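Local structure of 2S Albumin protein (Dolichos, 6IX1) at residues I118-R123 / I171-A176; D157-L162 / T201-T206; T165-G170 / Q190-K195. The protein is of unsettled function, but as a seed albumin with a hemopexin-type propeller it probably serves in storage or ligand binding. One frame throughout, in Å; residues are numbered along the deposited sequence.

Contact 1 of 3, residues I118-R123 / I171-A176; sequences IDSAFR and IDASFA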
ATOM      1  N   ILE A 118      -4.248  -0.766  10.072  1.00  7.66           N
ATOM      2  CA  ILE A 118      -4.780  -0.357   8.764  1.00  7.64           C
ATOM      3  C   ILE A 118      -4.609  -1.521   7.808  1.00  7.53           C
ATOM      4  O   ILE A 118      -3.491  -2.097   7.791  1.00  8.69           O
ATOM      5  CB  ILE A 118      -4.119   0.979   8.314  1.00  8.30           C
ATOM      6  CG1 ILE A 118      -4.181   2.033   9.443  1.00  9.10           C
ATOM      7  CG2 ILE A 118      -4.761   1.458   7.022  1.00  8.55           C
ATOM      8  CD1 ILE A 118      -3.682   3.347   9.086  1.00 10.08           C
ATOM      9  N   ASP A 119      -5.619  -1.808   6.984  1.00  7.36           N
ATOM     10  CA  ASP A 119      -5.429  -2.927   6.041  1.00  7.45           C
ATOM     11  C   ASP A 119      -4.603  -2.492   4.843  1.00  7.35           C
ATOM     12  O   ASP A 119      -3.769  -3.314   4.400  1.00  8.46           O
ATOM     13  CB  ASP A 119      -6.782  -3.411   5.528  1.00  7.80           C
ATOM     14  CG  ASP A 119      -7.670  -4.137   6.540  1.00  8.75           C
ATOM     15  OD1 ASP A 119      -7.124  -4.565   7.600  1.00 10.50           O
ATOM     16  OD2 ASP A 119      -8.878  -4.219   6.315  1.00 10.48           O
ATOM     17  N   SER A 120      -4.870  -1.335   4.304  1.00  7.23           N
ATOM     18  CA  SER A 120      -4.245  -0.970   3.040  1.00  7.21           C
ATOM     19  C   SER A 120      -4.289   0.530   2.876  1.00  6.71           C
ATOM     20  O   SER A 120      -5.100   1.177   3.587  1.00  6.61           O
ATOM     21  CB  SER A 120      -4.938  -1.615   1.845  1.00  8.22           C
ATOM     22  OG  SER A 120      -4.139  -1.662   0.711  1.00  9.62           O
ATOM     23  N   ALA A 121      -3.499   1.063   1.960  1.00  6.37           N
ATOM     24  CA  ALA A 121      -3.463   2.476   1.722  1.00  6.09           C
ATOM     25  C   ALA A 121      -2.885   2.782   0.369  1.00  7.04           C
ATOM     26  O   ALA A 121      -2.055   1.967  -0.097  1.00  7.94           O
ATOM     27  CB  ALA A 121      -2.635   3.138   2.746  1.00  7.18           C
ATOM     28  N   PHE A 122      -3.174   3.924  -0.221  1.00  6.92           N
ATOM     29  CA  PHE A 122      -2.451   4.298  -1.441  1.00  6.06           C
ATOM     30  C   PHE A 122      -2.478   5.784  -1.569  1.00  6.46           C
ATOM     31  O   PHE A 122      -3.402   6.425  -1.023  1.00  7.23           O
ATOM     32  CB  PHE A 122      -2.947   3.619  -2.713  1.00  6.99           C
ATOM     33  CG  PHE A 122      -4.309   3.965  -3.236  1.00  9.33           C
ATOM     34  CD1 PHE A 122      -4.518   5.029  -4.043  1.00  9.08           C
ATOM     35  CD2 PHE A 122      -5.415   3.197  -2.902  1.00  8.56           C
ATOM     36  CE1 PHE A 122      -5.765   5.278  -4.555  1.00  8.34           C
ATOM     37  CE2 PHE A 122      -6.662   3.389  -3.436  1.00  8.53           C
ATOM     38  CZ  PHE A 122      -6.822   4.491  -4.218  1.00  8.58           C
ATOM     39  N   ARG A 123      -1.509   6.343  -2.250  1.00  7.25           N
ATOM     40  CA  ARG A 123      -1.359   7.781  -2.432  1.00  7.33           C
ATOM     41  C   ARG A 123      -2.312   8.337  -3.466  1.00  8.70           C
ATOM     42  O   ARG A 123      -2.404   7.837  -4.589  1.00  9.18           O
ATOM     43  CB  ARG A 123       0.094   8.003  -2.836  1.00  7.43           C
ATOM     44  CG  ARG A 123       0.528   9.463  -3.022  1.00  7.39           C
ATOM     45  CD  ARG A 123       0.545  10.246  -1.761  1.00  8.48           C
ATOM     46  NE  ARG A 123       1.235  11.489  -1.901  1.00  9.25           N
ATOM     47  CZ  ARG A 123       0.722  12.669  -2.301  1.00 10.47           C
ATOM     48  NH1 ARG A 123      -0.593  12.787  -2.472  1.00 13.40           N
ATOM     49  NH2 ARG A 123       1.440  13.753  -2.396  1.00 12.30           N
ATOM     50  N   ILE A 171      -9.768  -4.377   1.349  1.00  8.89           N
ATOM     51  CA  ILE A 171      -8.565  -4.395   0.468  1.00  9.53           C
ATOM     52  C   ILE A 171      -7.396  -4.865   1.339  1.00  8.01           C
ATOM     53  O   ILE A 171      -7.234  -4.373   2.439  1.00 11.55           O
ATOM     54  CB  ILE A 171      -8.357  -2.992  -0.152  1.00  9.90           C
ATOM     55  CG1 ILE A 171      -9.612  -2.573  -0.933  1.00 11.58           C
ATOM     56  CG2 ILE A 171      -7.109  -2.945  -0.983  1.00 10.81           C
ATOM     57  CD1 ILE A 171      -9.622  -1.185  -1.471  1.00 13.27           C
ATOM     58  N   ASP A 172      -6.586  -5.834   0.841  1.00  7.38           N
ATOM     59  CA  ASP A 172      -5.391  -6.331   1.546  1.00  7.32           C
ATOM     60  C   ASP A 172      -4.147  -5.483   1.262  1.00  8.93           C
ATOM     61  O   ASP A 172      -3.261  -5.437   2.104  1.00 11.46           O
ATOM     62  CB  ASP A 172      -5.105  -7.780   1.196  1.00 10.37           C
ATOM     63  CG  ASP A 172      -6.118  -8.733   1.806  1.00 12.50           C
ATOM     64  OD1 ASP A 172      -6.740  -8.407   2.832  1.00 18.14           O
ATOM     65  OD2 ASP A 172      -6.309  -9.796   1.199  1.00 13.80           O
ATOM     66  N   ALA A 173      -4.029  -4.915   0.048  1.00  7.88           N
ATOM     67  CA  ALA A 173      -2.829  -4.132  -0.281  1.00  7.04           C
ATOM     68  C   ALA A 173      -3.179  -3.247  -1.465  1.00  7.03           C
ATOM     69  O   ALA A 173      -4.134  -3.576  -2.218  1.00  6.96           O
ATOM     70  CB  ALA A 173      -1.626  -5.026  -0.621  1.00  7.17           C
ATOM     71  N   SER A 174      -2.426  -2.193  -1.683  1.00  5.75           N
ATOM     72  CA  SER A 174      -2.710  -1.295  -2.809  1.00  6.42           C
ATOM     73  C   SER A 174      -1.495  -0.405  -3.009  1.00  6.01           C
ATOM     74  O   SER A 174      -0.800  -0.140  -2.072  1.00  6.58           O
ATOM     75  CB  SER A 174      -3.972  -0.433  -2.523  1.00  7.66           C
ATOM     76  OG  SER A 174      -3.893   0.235  -1.235  1.00  7.40           O
ATOM     77  N   PHE A 175      -1.397   0.094  -4.210  1.00  5.80           N
ATOM     78  CA  PHE A 175      -0.456   1.205  -4.439  1.00  7.02           C
ATOM     79  C   PHE A 175      -0.922   2.060  -5.612  1.00  6.57           C
ATOM     80  O   PHE A 175      -1.592   1.596  -6.540  1.00  7.08           O
ATOM     81  CB  PHE A 175       0.982   0.677  -4.674  1.00  6.47           C
ATOM     82  CG  PHE A 175       1.243   0.012  -5.981  1.00  6.27           C
ATOM     83  CD1 PHE A 175       0.872  -1.300  -6.176  1.00  7.33           C
ATOM     84  CD2 PHE A 175       1.902   0.689  -6.996  1.00  7.88           C
ATOM     85  CE1 PHE A 175       1.145  -1.933  -7.392  1.00  7.45           C
ATOM     86  CE2 PHE A 175       2.135   0.061  -8.217  1.00  8.51           C
ATOM     87  CZ  PHE A 175       1.741  -1.215  -8.427  1.00  8.24           C
ATOM     88  N   ALA A 176      -0.532   3.309  -5.573  1.00  6.58           N
ATOM     89  CA  ALA A 176      -0.798   4.196  -6.677  1.00  6.33           C
ATOM     90  C   ALA A 176       0.205   3.929  -7.810  1.00  7.50           C
ATOM     91  O   ALA A 176       1.390   3.735  -7.549  1.00  8.25           O
ATOM     92  CB  ALA A 176      -0.555   5.613  -6.216  1.00  8.57           C
TER
HETATM   93  O   HOH W   1      -9.844  -2.950   3.865  1.00  9.26           O
HETATM   94  O   HOH W   2      -2.676  -5.472   4.575  1.00 21.23           O
HETATM   95  O   HOH W   3       0.659   4.306  -2.976  1.00  8.15           O

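Contact 2 of 3, residues D157-L162 / T201-T206; sequences DGFPVL and TNNTLT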
ATOM      1  N   ASP A 157     -19.075   3.948  -0.730  1.00  7.06           N
ATOM      2  CA  ASP A 157     -19.516   5.375  -0.791  1.00  6.67           C
ATOM      3  C   ASP A 157     -18.557   6.214  -1.622  1.00  8.69           C
ATOM      4  O   ASP A 157     -18.977   7.141  -2.281  1.00  8.98           O
ATOM      5  CB  ASP A 157     -19.583   5.996   0.598  1.00  7.34           C
ATOM      6  CG  ASP A 157     -20.674   5.331   1.479  1.00  7.22           C
ATOM      7  OD1 ASP A 157     -21.720   5.051   0.900  1.00  9.77           O
ATOM      8  OD2 ASP A 157     -20.433   5.198   2.684  1.00  8.36           O
ATOM      9  N   GLY A 158     -17.259   5.946  -1.602  1.00  7.16           N
ATOM     10  CA  GLY A 158     -16.280   6.612  -2.451  1.00  7.70           C
ATOM     11  C   GLY A 158     -16.125   5.963  -3.798  1.00  7.76           C
ATOM     12  O   GLY A 158     -15.813   6.638  -4.775  1.00  8.39           O
ATOM     13  N   PHE A 159     -16.229   4.629  -3.784  1.00  7.12           N
ATOM     14  CA  PHE A 159     -15.889   3.784  -4.966  1.00  6.53           C
ATOM     15  C   PHE A 159     -17.043   2.854  -5.298  1.00  7.35           C
ATOM     16  O   PHE A 159     -16.877   1.650  -5.216  1.00  7.56           O
ATOM     17  CB  PHE A 159     -14.565   3.049  -4.691  1.00  6.64           C
ATOM     18  CG  PHE A 159     -13.411   3.904  -4.359  1.00  7.51           C
ATOM     19  CD1 PHE A 159     -12.593   4.369  -5.371  1.00  9.12           C
ATOM     20  CD2 PHE A 159     -13.108   4.197  -3.041  1.00  9.60           C
ATOM     21  CE1 PHE A 159     -11.527   5.187  -5.074  1.00 10.22           C
ATOM     22  CE2 PHE A 159     -12.027   5.017  -2.761  1.00 10.89           C
ATOM     23  CZ  PHE A 159     -11.227   5.470  -3.772  1.00 10.19           C
ATOM     24  N   PRO A 160     -18.217   3.425  -5.698  1.00  7.48           N
ATOM     25  CA  PRO A 160     -19.320   2.567  -6.088  1.00  7.99           C
ATOM     26  C   PRO A 160     -18.974   1.635  -7.252  1.00  7.62           C
ATOM     27  O   PRO A 160     -19.622   0.627  -7.403  1.00  7.57           O
ATOM     28  CB  PRO A 160     -20.470   3.506  -6.428  1.00  8.92           C
ATOM     29  CG  PRO A 160     -19.734   4.799  -6.757  1.00  8.42           C
ATOM     30  CD  PRO A 160     -18.554   4.858  -5.811  1.00  7.73           C
ATOM     31  N   VAL A 161     -17.906   1.949  -8.030  1.00  7.61           N
ATOM     32  CA  VAL A 161     -17.500   1.071  -9.135  1.00  7.82           C
ATOM     33  C   VAL A 161     -17.143  -0.311  -8.593  1.00  8.28           C
ATOM     34  O   VAL A 161     -17.120  -1.248  -9.349  1.00  8.34           O
ATOM     35  CB  VAL A 161     -16.385   1.739  -9.953  1.00  8.67           C
ATOM     36  CG1 VAL A 161     -15.062   1.674  -9.257  1.00  9.19           C
ATOM     37  CG2 VAL A 161     -16.219   1.106 -11.334  1.00 10.89           C
ATOM     38  N   LEU A 162     -16.778  -0.400  -7.331  1.00  7.71           N
ATOM     39  CA  LEU A 162     -16.360  -1.681  -6.725  1.00  7.69           C
ATOM     40  C   LEU A 162     -17.529  -2.478  -6.123  1.00  8.25           C
ATOM     41  O   LEU A 162     -17.328  -3.588  -5.699  1.00  9.19           O
ATOM     42  CB  LEU A 162     -15.359  -1.415  -5.591  1.00  7.34           C
ATOM     43  CG  LEU A 162     -14.074  -0.746  -6.034  1.00  7.69           C
ATOM     44  CD1 LEU A 162     -13.193  -0.511  -4.805  1.00  9.47           C
ATOM     45  CD2 LEU A 162     -13.313  -1.615  -7.016  1.00  8.67           C
ATOM     46  N   THR A 201     -17.488  10.145  -7.766  1.00 10.27           N
ATOM     47  CA  THR A 201     -17.685   8.689  -7.995  1.00 10.22           C
ATOM     48  C   THR A 201     -17.604   8.411  -9.481  1.00 10.65           C
ATOM     49  O   THR A 201     -18.366   7.636 -10.007  1.00 12.72           O
ATOM     50  CB  THR A 201     -19.000   8.233  -7.346  1.00 11.87           C
ATOM     51  OG1 THR A 201     -20.052   8.979  -7.890  1.00 16.24           O
ATOM     52  CG2 THR A 201     -19.025   8.392  -5.861  1.00 12.35           C
ATOM     53  N   ASN A 202     -16.537   8.925 -10.106  1.00 11.68           N
ATOM     54  CA  ASN A 202     -16.287   8.747 -11.559  1.00 12.01           C
ATOM     55  C   ASN A 202     -15.192   7.689 -11.763  1.00  8.62           C
ATOM     56  O   ASN A 202     -14.735   7.615 -12.892  1.00 11.10           O
ATOM     57  CB  ASN A 202     -15.950  10.075 -12.221  1.00 12.47           C
ATOM     58  CG  ASN A 202     -17.077  11.062 -12.208  1.00 13.40           C
ATOM     59  OD1 ASN A 202     -18.234  10.664 -12.240  1.00 19.94           O
ATOM     60  ND2 ASN A 202     -16.723  12.328 -12.129  1.00 15.41           N
ATOM     61  N   ASN A 203     -14.853   6.879 -10.774  1.00  9.03           N
ATOM     62  CA  ASN A 203     -13.748   5.939 -10.880  1.00  8.40           C
ATOM     63  C   ASN A 203     -14.151   4.869 -11.885  1.00  9.76           C
ATOM     64  O   ASN A 203     -15.293   4.552 -12.088  1.00  9.86           O
ATOM     65  CB  ASN A 203     -13.449   5.308  -9.541  1.00  7.22           C
ATOM     66  CG  ASN A 203     -13.517   6.291  -8.406  1.00  7.44           C
ATOM     67  OD1 ASN A 203     -12.509   6.798  -7.946  1.00  8.49           O
ATOM     68  ND2 ASN A 203     -14.748   6.611  -7.968  1.00  6.99           N
ATOM     69  N   THR A 204     -13.149   4.326 -12.552  1.00  9.51           N
ATOM     70  CA  THR A 204     -13.383   3.269 -13.563  1.00  9.13           C
ATOM     71  C   THR A 204     -12.523   2.058 -13.235  1.00  8.87           C
ATOM     72  O   THR A 204     -11.484   2.186 -12.640  1.00 10.09           O
ATOM     73  CB  THR A 204     -13.227   3.751 -14.980  1.00 13.84           C
ATOM     74  OG1 THR A 204     -11.989   4.403 -15.032  1.00 18.25           O
ATOM     75  CG2 THR A 204     -14.358   4.690 -15.297  1.00 18.17           C
ATOM     76  N   LEU A 205     -12.980   0.897 -13.699  1.00 10.84           N
ATOM     77  CA  LEU A 205     -12.119  -0.301 -13.689  1.00 12.99           C
ATOM     78  C   LEU A 205     -11.357  -0.284 -14.987  1.00 14.40           C
ATOM     79  O   LEU A 205     -12.000  -0.183 -16.060  1.00 21.54           O
ATOM     80  CB  LEU A 205     -12.885  -1.611 -13.607  1.00 16.02           C
ATOM     81  CG  LEU A 205     -13.697  -1.687 -12.350  1.00 15.57           C
ATOM     82  CD1 LEU A 205     -14.383  -3.022 -12.158  1.00 19.21           C
ATOM     83  CD2 LEU A 205     -12.948  -1.398 -11.094  1.00 14.97           C
ATOM     84  N   THR A 206     -10.075  -0.511 -14.926  1.00 12.43           N
ATOM     85  CA  THR A 206      -9.253  -0.653 -16.148  1.00 12.63           C
ATOM     86  C   THR A 206      -9.131  -2.167 -16.321  1.00 14.53           C
ATOM     87  O   THR A 206      -8.346  -2.751 -15.537  1.00 18.24           O
ATOM     88  CB  THR A 206      -7.929   0.094 -16.051  1.00 15.13           C
ATOM     89  OG1 THR A 206      -8.091   1.435 -15.627  1.00 23.58           O
ATOM     90  CG2 THR A 206      -7.172  -0.017 -17.374  1.00 16.01           C
TER
HETATM   91  O   HOH W   4     -16.699   4.721  -8.290  1.00  9.60           O

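Contact 3 of 3, residues T165-G170 / Q190-K195; sequences TIFESG and QYVRIK. With SO4 (sulfate ion), chain D.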
ATOM      1  N   THR A 165     -18.040  -6.514  -6.266  1.00  9.66           N
ATOM      2  CA  THR A 165     -16.709  -7.119  -6.298  1.00 10.43           C
ATOM      3  C   THR A 165     -16.289  -7.387  -4.865  1.00 10.85           C
ATOM      4  O   THR A 165     -16.772  -6.681  -3.960  1.00  9.85           O
ATOM      5  CB  THR A 165     -15.643  -6.291  -7.012  1.00 12.03           C
ATOM      6  OG1 THR A 165     -15.163  -5.245  -6.152  1.00 10.37           O
ATOM      7  CG2 THR A 165     -16.122  -5.783  -8.364  1.00 14.83           C
ATOM      8  N   ILE A 166     -15.259  -8.212  -4.673  1.00 11.52           N
ATOM      9  CA  ILE A 166     -14.837  -8.502  -3.270  1.00 13.06           C
ATOM     10  C   ILE A 166     -14.191  -7.270  -2.653  1.00 11.11           C
ATOM     11  O   ILE A 166     -14.189  -7.146  -1.367  1.00 12.51           O
ATOM     12  CB  ILE A 166     -13.915  -9.696  -3.187  1.00 13.86           C
ATOM     13  CG1 ILE A 166     -13.736 -10.173  -1.748  1.00 19.01           C
ATOM     14  CG2 ILE A 166     -12.643  -9.407  -3.927  1.00 13.71           C
ATOM     15  CD1 ILE A 166     -15.034 -10.617  -1.007  1.00 20.85           C
ATOM     16  N   PHE A 167     -13.763  -6.314  -3.469  1.00  9.52           N
ATOM     17  CA  PHE A 167     -13.099  -5.148  -2.887  1.00  8.43           C
ATOM     18  C   PHE A 167     -14.095  -4.350  -2.040  1.00  8.63           C
ATOM     19  O   PHE A 167     -13.650  -3.477  -1.290  1.00  9.95           O
ATOM     20  CB  PHE A 167     -12.443  -4.320  -3.961  1.00  7.93           C
ATOM     21  CG  PHE A 167     -11.433  -5.109  -4.742  1.00  8.69           C
ATOM     22  CD1 PHE A 167     -10.152  -5.254  -4.235  1.00 11.00           C
ATOM     23  CD2 PHE A 167     -11.732  -5.717  -5.938  1.00 10.45           C
ATOM     24  CE1 PHE A 167      -9.219  -6.014  -4.918  1.00 10.03           C
ATOM     25  CE2 PHE A 167     -10.775  -6.482  -6.603  1.00 12.71           C
ATOM     26  CZ  PHE A 167      -9.573  -6.681  -6.032  1.00 12.59           C
ATOM     27  N   GLU A 168     -15.388  -4.486  -2.295  1.00  8.35           N
ATOM     28  CA  GLU A 168     -16.393  -3.750  -1.517  1.00  9.48           C
ATOM     29  C   GLU A 168     -16.258  -4.036   0.001  1.00  9.76           C
ATOM     30  O   GLU A 168     -16.612  -3.124   0.771  1.00 11.16           O
ATOM     31  CB  GLU A 168     -17.804  -4.030  -2.066  1.00  9.20           C
ATOM     32  CG  GLU A 168     -18.309  -5.339  -1.684  1.00 10.74           C
ATOM     33  CD  GLU A 168     -19.576  -5.825  -2.339  1.00 12.38           C
ATOM     34  OE1 GLU A 168     -20.199  -5.035  -3.113  1.00 13.42           O
ATOM     35  OE2 GLU A 168     -19.831  -7.081  -2.171  1.00 16.48           O
ATOM     36  N   SER A 169     -15.746  -5.206   0.372  1.00  9.98           N
ATOM     37  CA  SER A 169     -15.666  -5.654   1.777  1.00  9.99           C
ATOM     38  C   SER A 169     -14.288  -5.439   2.394  1.00  8.98           C
ATOM     39  O   SER A 169     -14.123  -5.697   3.560  1.00 10.33           O
ATOM     40  CB  SER A 169     -16.034  -7.119   1.812  1.00 11.97           C
ATOM     41  OG  SER A 169     -14.998  -7.958   1.251  1.00 19.14           O
ATOM     42  N   GLY A 170     -13.332  -4.924   1.603  1.00  8.91           N
ATOM     43  CA  GLY A 170     -11.963  -4.682   2.105  1.00  8.73           C
ATOM     44  C   GLY A 170     -10.907  -4.984   1.075  1.00  7.58           C
ATOM     45  O   GLY A 170     -11.178  -5.624   0.054  1.00  9.64           O
ATOM     46  N   GLN A 190      -6.333 -12.050  -5.759  1.00 11.98           N
ATOM     47  CA  GLN A 190      -6.880 -11.283  -6.908  1.00 11.77           C
ATOM     48  C   GLN A 190      -6.448  -9.816  -6.795  1.00  8.65           C
ATOM     49  O   GLN A 190      -6.068  -9.298  -5.734  1.00  8.08           O
ATOM     50  CB  GLN A 190      -8.422 -11.273  -6.906  1.00 15.94           C
ATOM     51  CG  GLN A 190      -9.167 -12.538  -7.208  1.00 19.12           C
ATOM     52  CD  GLN A 190     -10.640 -12.304  -7.001  1.00 16.29           C
ATOM     53  OE1 GLN A 190     -11.100 -11.646  -6.022  1.00 24.09           O
ATOM     54  NE2 GLN A 190     -11.351 -12.899  -7.915  1.00 22.30           N
ATOM     55  N   TYR A 191      -6.547  -9.174  -7.919  1.00  7.75           N
ATOM     56  CA  TYR A 191      -6.330  -7.732  -7.990  1.00  8.41           C
ATOM     57  C   TYR A 191      -7.192  -7.077  -9.054  1.00  7.18           C
ATOM     58  O   TYR A 191      -7.757  -7.748  -9.913  1.00  7.99           O
ATOM     59  CB  TYR A 191      -4.867  -7.360  -8.255  1.00  8.52           C
ATOM     60  CG  TYR A 191      -4.380  -7.371  -9.690  1.00  8.62           C
ATOM     61  CD1 TYR A 191      -4.326  -8.535 -10.409  1.00  8.82           C
ATOM     62  CD2 TYR A 191      -4.134  -6.194 -10.331  1.00  8.25           C
ATOM     63  CE1 TYR A 191      -3.889  -8.543 -11.723  1.00  7.89           C
ATOM     64  CE2 TYR A 191      -3.658  -6.147 -11.629  1.00  9.42           C
ATOM     65  CZ  TYR A 191      -3.526  -7.350 -12.299  1.00  9.63           C
ATOM     66  OH  TYR A 191      -3.014  -7.455 -13.566  1.00 12.57           O
ATOM     67  N   VAL A 192      -7.258  -5.783  -8.995  1.00  7.32           N
ATOM     68  CA  VAL A 192      -7.826  -4.963 -10.056  1.00  7.95           C
ATOM     69  C   VAL A 192      -7.081  -3.640 -10.162  1.00  6.80           C
ATOM     70  O   VAL A 192      -6.508  -3.182  -9.192  1.00  8.00           O
ATOM     71  CB  VAL A 192      -9.330  -4.714  -9.812  1.00  9.17           C
ATOM     72  CG1 VAL A 192      -9.579  -3.777  -8.637  1.00 10.78           C
ATOM     73  CG2 VAL A 192     -10.058  -4.290 -11.068  1.00 11.40           C
ATOM     74  N   ARG A 193      -7.120  -3.108 -11.385  1.00  7.37           N
ATOM     75  CA  ARG A 193      -6.548  -1.811 -11.656  1.00  7.12           C
ATOM     76  C   ARG A 193      -7.715  -0.855 -11.820  1.00  7.67           C
ATOM     77  O   ARG A 193      -8.651  -1.152 -12.548  1.00  9.07           O
ATOM     78  CB  ARG A 193      -5.670  -1.844 -12.878  1.00  7.60           C
ATOM     79  CG  ARG A 193      -5.081  -0.489 -13.252  1.00  8.66           C
ATOM     80  CD  ARG A 193      -3.960  -0.569 -14.225  1.00 10.79           C
ATOM     81  NE  ARG A 193      -4.347  -1.242 -15.448  1.00 12.24           N
ATOM     82  CZ  ARG A 193      -3.967  -0.930 -16.707  1.00 12.59           C
ATOM     83  NH1 ARG A 193      -3.366   0.223 -16.968  1.00 12.57           N
ATOM     84  NH2 ARG A 193      -4.217  -1.773 -17.702  1.00 12.97           N
ATOM     85  N   ILE A 194      -7.613   0.285 -11.120  1.00  8.15           N
ATOM     86  CA  ILE A 194      -8.661   1.314 -11.222  1.00  9.37           C
ATOM     87  C   ILE A 194      -8.017   2.611 -11.702  1.00  9.11           C
ATOM     88  O   ILE A 194      -6.881   2.877 -11.482  1.00 10.86           O
ATOM     89  CB  ILE A 194      -9.400   1.501  -9.873  1.00 10.62           C
ATOM     90  CG1 ILE A 194      -8.494   2.118  -8.817  1.00 11.78           C
ATOM     91  CG2 ILE A 194     -10.056   0.203  -9.450  1.00 14.28           C
ATOM     92  CD1 ILE A 194      -9.312   2.560  -7.583  1.00 12.83           C
ATOM     93  N   LYS A 195      -8.876   3.452 -12.258  1.00  8.08           N
ATOM     94  CA  LYS A 195      -8.642   4.882 -12.480  1.00  8.40           C
ATOM     95  C   LYS A 195      -9.527   5.569 -11.432  1.00  8.13           C
ATOM     96  O   LYS A 195     -10.713   5.443 -11.495  1.00 11.50           O
ATOM     97  CB  LYS A 195      -9.024   5.318 -13.884  1.00 10.82           C
ATOM     98  CG  LYS A 195      -8.735   6.732 -14.259  0.50 13.97           C
ATOM     99  CD  LYS A 195      -9.072   6.987 -15.721  0.50 13.00           C
ATOM    100  CE  LYS A 195      -8.602   8.364 -16.142  0.50 19.62           C
ATOM    101  NZ  LYS A 195      -9.276   8.902 -17.341  0.50 21.81           N
TER
HETATM  102  S   SO4 D 301      -2.038  -4.471 -15.222  1.00  8.85           S
HETATM  103  O1  SO4 D 301      -1.868  -5.078 -16.495  1.00 10.99           O
HETATM  104  O2  SO4 D 301      -1.522  -3.150 -15.335  1.00 10.66           O
HETATM  105  O3  SO4 D 301      -1.319  -5.141 -14.265  1.00 10.82           O
HETATM  106  O4  SO4 D 301      -3.408  -4.434 -14.794  1.00 12.92           O

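Contact 1 of 3, residues I118-R123 / I171-A176
S174 lies opposite A121 and S120, and its hydroxyl gives the one secure direct hydrogen bond between two strands that run side by side in the same direction, 3° from parallel. With its OG between the backbone N and the carbonyl carbon (chi1 51°), S174 turns that oxygen across the gap and donates to A121 O at 2.8 Å. It arrives almost broadside to this carbonyl, with a C=O...OG angle of 97°, and sits above the carbonyl plane instead of on a lone pair. The S120 hydroxyl approaches the same S174 OG at 2.7 Å, a bond that is doubtful because S120 OG is modelled too close to a neighbour. F122 brings its ring edge to this group, CD2 lying 3.7 Å from S174 OG in the plane of the ring; beyond CB the ring leads away from strand 173-176 toward L185 of the neighbouring blade and F196, which it meets edge-to-face. On the other flank of the serines, the CG2 methyl of I171 rests 3.8 Å from S120 CB. These are the innermost strands of two successive blades in a four-bladed hemopexin-type propeller, here joined by hydroxyls and water instead of the backbone-to-backbone bonding found within each blade. Both begin with a classic beta bulge, D119 and S120 facing F133 in one blade, D172 and A173 facing F186 in the other. The bulge aspartates repeat each other as well: OD2 of D119 takes the amide of G135, and OD2 of D172 that of G188. D119 OD2 also accepts from a water at 2.9 Å, which in turn accepts from the amide of I171. At the far end another water receives both R123 N, at 3.1 Å, and A176 N, at 3.0 Å.

Contact 2 of 3, residues D157-L162 / T201-T206
N203 is wedged against F159 and V161, the tightest part of the contact; N203 and F159 are buried here, with V161 partly exposed. Its amide meets the phenylalanine ring obliquely, OD1 coming 3.4 Å from F159 CE1, with ring and amide planes 47° apart. That oxygen takes its own hydrogen bond from the backbone N of T197, which fixes the rotation of the amide and turns ND2 the other way. There ND2 donates to a water at 2.7 Å, and the same water receives V161 N at 3.0 Å, satisfying an amide of the 3-10 turn P160-L162. V161 covers the chain just beyond: with CG2 anti to the backbone N, this methyl lies 3.6 Å from N203 O and reaches L205 CG at 3.9 Å, while CG1 faces N203 CB. The fold explains the meeting. Helix 155-158 and the turn after it end the third blade of a four-bladed hemopexin-type propeller, whereas T201-T206 holds the turn before and the start of the outermost strand of the fourth, so the contact joins neighbouring blades at their rims. F159 looks inward, its ring meeting Y131 and Y138 edge-to-face and touching F196. Outward, the packing thins. P160 and T201 cross at about a right angle, CG of the proline 3.6 Å from T201 CB, and this meeting is purely of carbon with carbon on the solvent-exposed side of the loop. D157 adds little across the gap beyond its carbonyl near the T201 methyl; its carboxylate is bonded instead to the amide of N154. T204, also exposed, only skirts V161 with its backbone. At the opposite end the buried L162 and the partly exposed L205 approach more loosely than the groups round N203, CD2 to CD2 at 4.1 Å.

Contact 3 of 3, residues T165-G170 / Q190-K195
V192 sets its CG1 methyl over one face of the F167 ring, a CH-pi contact with the carbon 4.0 Å from the ring centroid and 24° off the normal. It ties the turn that links blades three and four of the hemopexin-type propeller to the third strand of blade four. A chi1 of 71°, with CG1 between the backbone N and the carbonyl carbon, makes this the methyl of V192 that is turned to the ring. It sits toward the rim, closest to CE2 of F167, 3.6 Å away. The I166 CG2 methyl lies beyond the opposite face, and the same methyl touches Q190 OE1 at 3.4 Å, the two side chains crossing at about a right angle. L162 and L185 also pack against F167, placing the ring between the end of blade three and the strands of blade four. Behind it, an ST turn holds the start of the 3-10 segment: F167 N donates to T165 OG1 at 3.2 Å, and that oxygen stands at the ring edge. K187 NZ binds S169 OG and G170 O, pinning the end of the turn to strand 182-187. Along Q190-K195 the side chains alternate, so Y191 and R193 leave from the other side of the strand from V192, toward a sulfate probably taken from the crystallisation liquor. Y184 OH and G32 N also bond to it. R193 lays its guanidinium face beneath sulfate O2, 3.4 Å from the plane, while its NH1 is salt-bridged to E182. A leucine in place of R193 would probably strand the E182 carboxylate without its charged mate and deprive the anion of the positive group beside it. Y191 presents its ring edge to sulfate O4, and its OH donates to sulfate O3 at 3.0 Å.

From the N terminus the chain first builds two blades, then enters the third with its inner strand in 118-123, and contact 1 closes a long loop back to 171-176, the inner strand of the fourth. Before that return it passes 157-162, at the rim of the third blade, whose partner 201-206 comes later, so contact 2 crosses contact 1. Contact 3, from 165-170 to 190-195, also crosses contact 1 but nests inside the loop of contact 2. Contacts 2 and 3 meet directly where strands 190-195 and 204-211 pair. Contact 1 joins blades three and four near the propeller's centre and contact 2 joins them at the rim, while contact 3 ties the turn between them to blade four.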